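Local coordinates for cellulose biosynthesis protein BcsG (Salmonella typhimurium LT2, PDB 5OLT), which is required for cellulose biosynthesis and comprises here the zinc-binding extramembrane domain, related to the alkaline phosphatase family, of a membrane protein, at residues A[87-100]-A[284-298]. Sequence-based numbering, arbitrary orientation. Where two conformers were deposited one is given.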
loop_
_atom_site.group_PDB
_atom_site.type_symbol
_atom_site.label_atom_id
_atom_site.label_comp_id
_atom_site.label_asym_id
_atom_site.label_seq_id
_atom_site.Cartn_x
_atom_site.Cartn_y
_atom_site.Cartn_z
ATOM N N HIS A 87 -4.462 3.834 -16.361
ATOM C CA HIS A 87 -4.715 5.202 -16.016
ATOM C C HIS A 87 -3.767 5.772 -14.977
ATOM O O HIS A 87 -3.654 6.970 -14.833
ATOM C CB HIS A 87 -6.202 5.368 -15.697
ATOM C CG HIS A 87 -7.078 5.115 -16.894
ATOM N ND1 HIS A 87 -8.416 4.812 -16.795
ATOM C CD2 HIS A 87 -6.787 5.063 -18.218
ATOM C CE1 HIS A 87 -8.924 4.628 -17.999
ATOM N NE2 HIS A 87 -7.951 4.749 -18.878
ATOM N N PHE A 88 -2.993 4.919 -14.341
ATOM C CA PHE A 88 -2.013 5.409 -13.353
ATOM C C PHE A 88 -0.841 6.128 -13.995
ATOM O O PHE A 88 -0.541 5.925 -15.165
ATOM C CB PHE A 88 -1.473 4.217 -12.535
ATOM C CG PHE A 88 -2.481 3.650 -11.572
ATOM C CD1 PHE A 88 -2.774 4.318 -10.386
ATOM C CD2 PHE A 88 -3.147 2.481 -11.885
ATOM C CE1 PHE A 88 -3.720 3.796 -9.511
ATOM C CE2 PHE A 88 -4.123 1.948 -11.030
ATOM C CZ PHE A 88 -4.408 2.609 -9.845
ATOM N N ASP A 89 -0.174 6.958 -13.218
ATOM C CA ASP A 89 1.081 7.545 -13.645
ATOM C C ASP A 89 2.242 6.639 -13.327
ATOM O O ASP A 89 3.199 6.591 -14.075
ATOM C CB ASP A 89 1.317 8.896 -12.985
ATOM C CG ASP A 89 0.315 9.941 -13.385
ATOM O OD1 ASP A 89 -0.279 9.848 -14.503
ATOM O OD2 ASP A 89 0.148 10.898 -12.594
ATOM N N ILE A 90 2.160 5.908 -12.215
ATOM C CA ILE A 90 3.216 5.036 -11.713
ATOM C C ILE A 90 2.548 3.734 -11.302
ATOM O O ILE A 90 1.530 3.775 -10.583
ATOM C CB ILE A 90 3.911 5.683 -10.499
ATOM C CG1 ILE A 90 4.546 7.026 -10.858
ATOM C CG2 ILE A 90 4.926 4.699 -9.896
ATOM C CD1 ILE A 90 4.948 7.842 -9.628
ATOM N N LEU A 91 3.094 2.604 -11.703
ATOM C CA LEU A 91 2.488 1.312 -11.354
ATOM C C LEU A 91 3.583 0.368 -10.897
ATOM O O LEU A 91 4.544 0.106 -11.649
ATOM C CB LEU A 91 1.729 0.770 -12.585
ATOM C CG LEU A 91 0.961 -0.535 -12.428
ATOM C CD1 LEU A 91 -0.108 -0.413 -11.345
ATOM C CD2 LEU A 91 0.327 -0.902 -13.769
ATOM N N PHE A 92 3.440 -0.144 -9.675
ATOM C CA PHE A 92 4.420 -1.110 -9.164
ATOM C C PHE A 92 4.067 -2.531 -9.573
ATOM O O PHE A 92 2.912 -2.966 -9.417
ATOM C CB PHE A 92 4.428 -1.045 -7.628
ATOM C CG PHE A 92 5.022 0.223 -7.066
ATOM C CD1 PHE A 92 4.240 1.377 -6.904
ATOM C CD2 PHE A 92 6.339 0.250 -6.631
ATOM C CE1 PHE A 92 4.774 2.543 -6.367
ATOM C CE2 PHE A 92 6.889 1.414 -6.079
ATOM C CZ PHE A 92 6.109 2.576 -5.931
ATOM N N LYS A 93 5.069 -3.270 -10.046
ATOM C CA LYS A 93 4.921 -4.650 -10.487
ATOM C C LYS A 93 5.416 -5.687 -9.485
ATOM O O LYS A 93 5.058 -6.827 -9.564
ATOM C CB LYS A 93 5.593 -4.845 -11.857
ATOM C CG LYS A 93 5.003 -4.004 -12.992
ATOM C CD LYS A 93 3.515 -4.284 -13.156
ATOM C CE LYS A 93 2.896 -3.507 -14.317
ATOM N NZ LYS A 93 3.409 -4.002 -15.619
ATOM N N HIS A 94 6.230 -5.248 -8.524
ATOM C CA HIS A 94 6.760 -6.136 -7.492
ATOM C C HIS A 94 6.682 -5.427 -6.152
ATOM O O HIS A 94 7.690 -5.319 -5.430
ATOM C CB HIS A 94 8.187 -6.620 -7.852
ATOM C CG HIS A 94 8.186 -7.512 -9.042
ATOM N ND1 HIS A 94 7.717 -8.810 -8.978
ATOM C CD2 HIS A 94 8.512 -7.287 -10.332
ATOM C CE1 HIS A 94 7.790 -9.357 -10.177
ATOM N NE2 HIS A 94 8.241 -8.446 -11.021
ATOM N N PHE A 95 5.471 -4.985 -5.797
ATOM C CA PHE A 95 5.199 -4.361 -4.501
ATOM C C PHE A 95 4.735 -5.445 -3.543
ATOM O O PHE A 95 3.770 -6.146 -3.826
ATOM C CB PHE A 95 4.086 -3.309 -4.661
ATOM C CG PHE A 95 3.904 -2.460 -3.451
ATOM C CD1 PHE A 95 3.170 -2.934 -2.322
ATOM C CD2 PHE A 95 4.485 -1.199 -3.392
ATOM C CE1 PHE A 95 3.010 -2.130 -1.204
ATOM C CE2 PHE A 95 4.281 -0.393 -2.292
ATOM C CZ PHE A 95 3.570 -0.852 -1.193
ATOM N N ASN A 96 5.444 -5.569 -2.415
ATOM C CA ASN A 96 5.111 -6.603 -1.436
ATOM C C ASN A 96 4.344 -6.012 -0.277
ATOM O O ASN A 96 4.772 -5.056 0.349
ATOM C CB ASN A 96 6.404 -7.231 -0.922
ATOM C CG ASN A 96 6.135 -8.444 -0.070
ATOM O OD1 ASN A 96 5.568 -9.426 -0.577
ATOM N ND2 ASN A 96 6.515 -8.393 1.213
ATOM N N SER A 97 3.197 -6.622 0.040
ATOM C CA SER A 97 2.349 -6.069 1.105
ATOM C C SER A 97 2.832 -6.418 2.526
ATOM O O SER A 97 2.359 -5.817 3.488
ATOM C CB SER A 97 0.897 -6.541 0.958
ATOM O OG SER A 97 0.816 -7.918 1.239
ATOM N N GLY A 98 3.765 -7.354 2.643
ATOM C CA GLY A 98 4.387 -7.647 3.939
ATOM C C GLY A 98 3.600 -8.555 4.867
ATOM O O GLY A 98 4.117 -8.859 5.942
ATOM N N THR A 99 2.376 -8.947 4.479
ATOM C CA THR A 99 1.478 -9.718 5.361
ATOM C C THR A 99 0.285 -10.151 4.572
ATOM O O THR A 99 0.045 -9.633 3.449
ATOM C CB THR A 99 1.038 -8.843 6.561
ATOM O OG1 THR A 99 0.209 -9.622 7.432
ATOM C CG2 THR A 99 0.280 -7.599 6.097
ATOM N N SER A 100 -0.459 -11.121 5.109
ATOM C CA SER A 100 -1.684 -11.531 4.438
ATOM C C SER A 100 -2.946 -11.259 5.249
ATOM O O SER A 100 -4.016 -11.740 4.838
ATOM C CB SER A 100 -1.611 -12.965 3.980
ATOM O OG SER A 100 -1.340 -13.851 5.053
ATOM N N ILE A 284 -0.736 -18.311 5.517
ATOM C CA ILE A 284 0.679 -18.166 5.176
ATOM C C ILE A 284 0.790 -17.075 4.119
ATOM O O ILE A 284 0.117 -17.137 3.092
ATOM C CB ILE A 284 1.283 -19.489 4.681
ATOM C CG1 ILE A 284 1.133 -20.604 5.767
ATOM C CG2 ILE A 284 2.738 -19.300 4.276
ATOM C CD1 ILE A 284 1.839 -20.291 7.084
ATOM N N PRO A 285 1.612 -16.039 4.371
ATOM C CA PRO A 285 1.657 -14.883 3.432
ATOM C C PRO A 285 2.581 -15.186 2.247
ATOM O O PRO A 285 3.740 -14.744 2.176
ATOM C CB PRO A 285 2.147 -13.749 4.321
ATOM C CG PRO A 285 3.068 -14.451 5.297
ATOM C CD PRO A 285 2.411 -15.791 5.592
ATOM N N SER A 286 2.065 -16.026 1.353
ATOM C CA SER A 286 2.816 -16.460 0.187
ATOM C C SER A 286 3.085 -15.323 -0.790
ATOM O O SER A 286 2.383 -14.309 -0.767
ATOM C CB SER A 286 2.011 -17.547 -0.520
ATOM O OG SER A 286 0.887 -16.934 -1.132
ATOM N N PRO A 287 4.061 -15.519 -1.699
ATOM C CA PRO A 287 4.358 -14.490 -2.689
ATOM C C PRO A 287 3.130 -14.148 -3.530
ATOM O O PRO A 287 2.903 -12.972 -3.821
ATOM C CB PRO A 287 5.457 -15.140 -3.529
ATOM C CG PRO A 287 6.191 -16.005 -2.558
ATOM C CD PRO A 287 5.078 -16.598 -1.706
ATOM N N SER A 288 2.338 -15.140 -3.891
ATOM C CA SER A 288 1.135 -14.884 -4.679
ATOM C C SER A 288 0.175 -13.947 -3.940
ATOM O O SER A 288 -0.448 -13.043 -4.542
ATOM C CB SER A 288 0.484 -16.231 -4.953
ATOM O OG SER A 288 -0.696 -16.117 -5.692
ATOM N N ILE A 289 0.030 -14.173 -2.632
ATOM C CA ILE A 289 -0.918 -13.384 -1.835
ATOM C C ILE A 289 -0.388 -11.961 -1.606
ATOM O O ILE A 289 -1.161 -11.016 -1.521
ATOM C CB ILE A 289 -1.225 -14.107 -0.499
ATOM C CG1 ILE A 289 -2.041 -15.380 -0.838
ATOM C CG2 ILE A 289 -2.018 -13.226 0.444
ATOM C CD1 ILE A 289 -2.125 -16.394 0.302
ATOM N N THR A 290 0.922 -11.789 -1.486
ATOM C CA THR A 290 1.453 -10.504 -1.047
ATOM C C THR A 290 2.000 -9.621 -2.187
ATOM O O THR A 290 2.290 -8.461 -1.923
ATOM C CB THR A 290 2.565 -10.687 -0.005
ATOM O OG1 THR A 290 3.652 -11.396 -0.644
ATOM C CG2 THR A 290 2.023 -11.484 1.189
ATOM N N ASN A 291 2.089 -10.126 -3.420
ATOM C CA ASN A 291 2.535 -9.248 -4.529
ATOM C C ASN A 291 1.292 -8.521 -5.081
ATOM O O ASN A 291 0.464 -9.137 -5.757
ATOM C CB ASN A 291 3.193 -10.089 -5.600
ATOM C CG ASN A 291 3.617 -9.251 -6.771
ATOM O OD1 ASN A 291 3.906 -8.067 -6.605
ATOM N ND2 ASN A 291 3.602 -9.848 -7.977
ATOM N N VAL A 292 1.144 -7.235 -4.726
ATOM C CA VAL A 292 -0.101 -6.505 -4.947
ATOM C C VAL A 292 0.075 -5.337 -5.906
ATOM O O VAL A 292 1.156 -4.742 -5.966
ATOM C CB VAL A 292 -0.695 -6.014 -3.602
ATOM C CG1 VAL A 292 -1.002 -7.186 -2.659
ATOM C CG2 VAL A 292 0.205 -4.987 -2.885
ATOM N N PRO A 293 -1.005 -4.981 -6.638
ATOM C CA PRO A 293 -0.913 -3.853 -7.588
ATOM C C PRO A 293 -1.042 -2.502 -6.932
ATOM O O PRO A 293 -2.148 -2.022 -6.681
ATOM C CB PRO A 293 -2.104 -4.107 -8.531
ATOM C CG PRO A 293 -3.126 -4.832 -7.688
ATOM C CD PRO A 293 -2.264 -5.761 -6.809
ATOM N N ALA A 294 0.083 -1.861 -6.682
ATOM C CA ALA A 294 0.075 -0.529 -6.128
ATOM C C ALA A 294 0.329 0.481 -7.240
ATOM O O ALA A 294 1.157 0.260 -8.140
ATOM C CB ALA A 294 1.151 -0.429 -5.060
ATOM N N GLY A 295 -0.397 1.594 -7.193
ATOM C CA GLY A 295 -0.283 2.613 -8.240
ATOM C C GLY A 295 -0.421 3.996 -7.672
ATOM O O GLY A 295 -1.022 4.213 -6.606
ATOM N N VAL A 296 0.094 4.970 -8.419
ATOM C CA VAL A 296 -0.002 6.372 -8.027
ATOM C C VAL A 296 -0.473 7.144 -9.239
ATOM O O VAL A 296 -0.016 6.883 -10.355
ATOM C CB VAL A 296 1.372 6.914 -7.563
ATOM C CG1 VAL A 296 1.272 8.370 -7.099
ATOM C CG2 VAL A 296 1.945 6.052 -6.426
ATOM N N LYS A 297 -1.390 8.065 -9.011
ATOM C CA LYS A 297 -1.849 8.968 -10.079
ATOM C C LYS A 297 -1.916 10.373 -9.519
ATOM O O LYS A 297 -2.422 10.589 -8.415
ATOM C CB LYS A 297 -3.249 8.565 -10.575
ATOM C CG LYS A 297 -3.708 9.272 -11.850
ATOM C CD LYS A 297 -4.959 8.607 -12.428
ATOM C CE LYS A 297 -5.509 9.406 -13.610
ATOM N NZ LYS A 297 -4.563 9.550 -14.745
ATOM N N PHE A 298 -1.411 11.332 -10.285
ATOM C CA PHE A 298 -1.526 12.753 -9.911
ATOM C C PHE A 298 -2.577 13.452 -10.768
ATOM O O PHE A 298 -2.662 13.215 -11.995
ATOM C CB PHE A 298 -0.189 13.463 -10.096
ATOM C CG PHE A 298 0.920 12.929 -9.220
ATOM C CD1 PHE A 298 1.135 13.468 -7.935
ATOM C CD2 PHE A 298 1.769 11.913 -9.679
ATOM C CE1 PHE A 298 2.175 12.981 -7.135
ATOM C CE2 PHE A 298 2.785 11.421 -8.881
ATOM C CZ PHE A 298 3.005 11.973 -7.607
HETATM O O HOH W 1 3.282 -5.436 -7.388
HETATM O O HOH W 2 5.429 -10.815 -3.083
#
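Asp89 and Ile90 both turn their N-H to Val296 O, at 2.9 Å from Asp89 N and 3.0 Å from Ile90 N, a classic beta bulge where the antiparallel strands 90-96 and 291-299 pair inside the mixed central sheet. From the bulge, Asp89 CB passes Val296 O, and CG, turned anti to its own carbonyl carbon (chi1 -65°), comes near Phe298 N and Lys297 CA. OD2 accepts a hydrogen bond from Phe298 N at 2.8 Å, almost straight but from above the carboxylate plane. The same oxygen lies in plane at the edge of the Phe298 ring, a ring nearly coplanar with the carboxylate. OD1 stays 4.3 Å from Lys297 NZ, too far for a salt bridge; Lys297, extended up to a bend at chi4, donates from NZ to His87 O (2.7 Å).

Gly295 CA lies over one face of Phe88, 4.0 Å from the ring centroid, a CH-pi contact. Ala294 CB does likewise over Phe95, whose ring also meets Tyr318 edge-to-face. Further on, Thr290 OG1 donates to Asn96 OD1 (2.7 Å), which a second water also reaches; Ser355 holds the amide's ND2. Past the strands, Ser100 packs on Pro285 and Ile289, its side chain about 8 Å from the zinc ion held by Cys67, Ser102, Glu266 and His267. Where the regular ladder fails, buried polar atoms still find partners: Val296 O takes two N-H groups, Asp89 takes Phe298 N, and at the Lys93-His94 break a water joins Phe95 N to Val292 O.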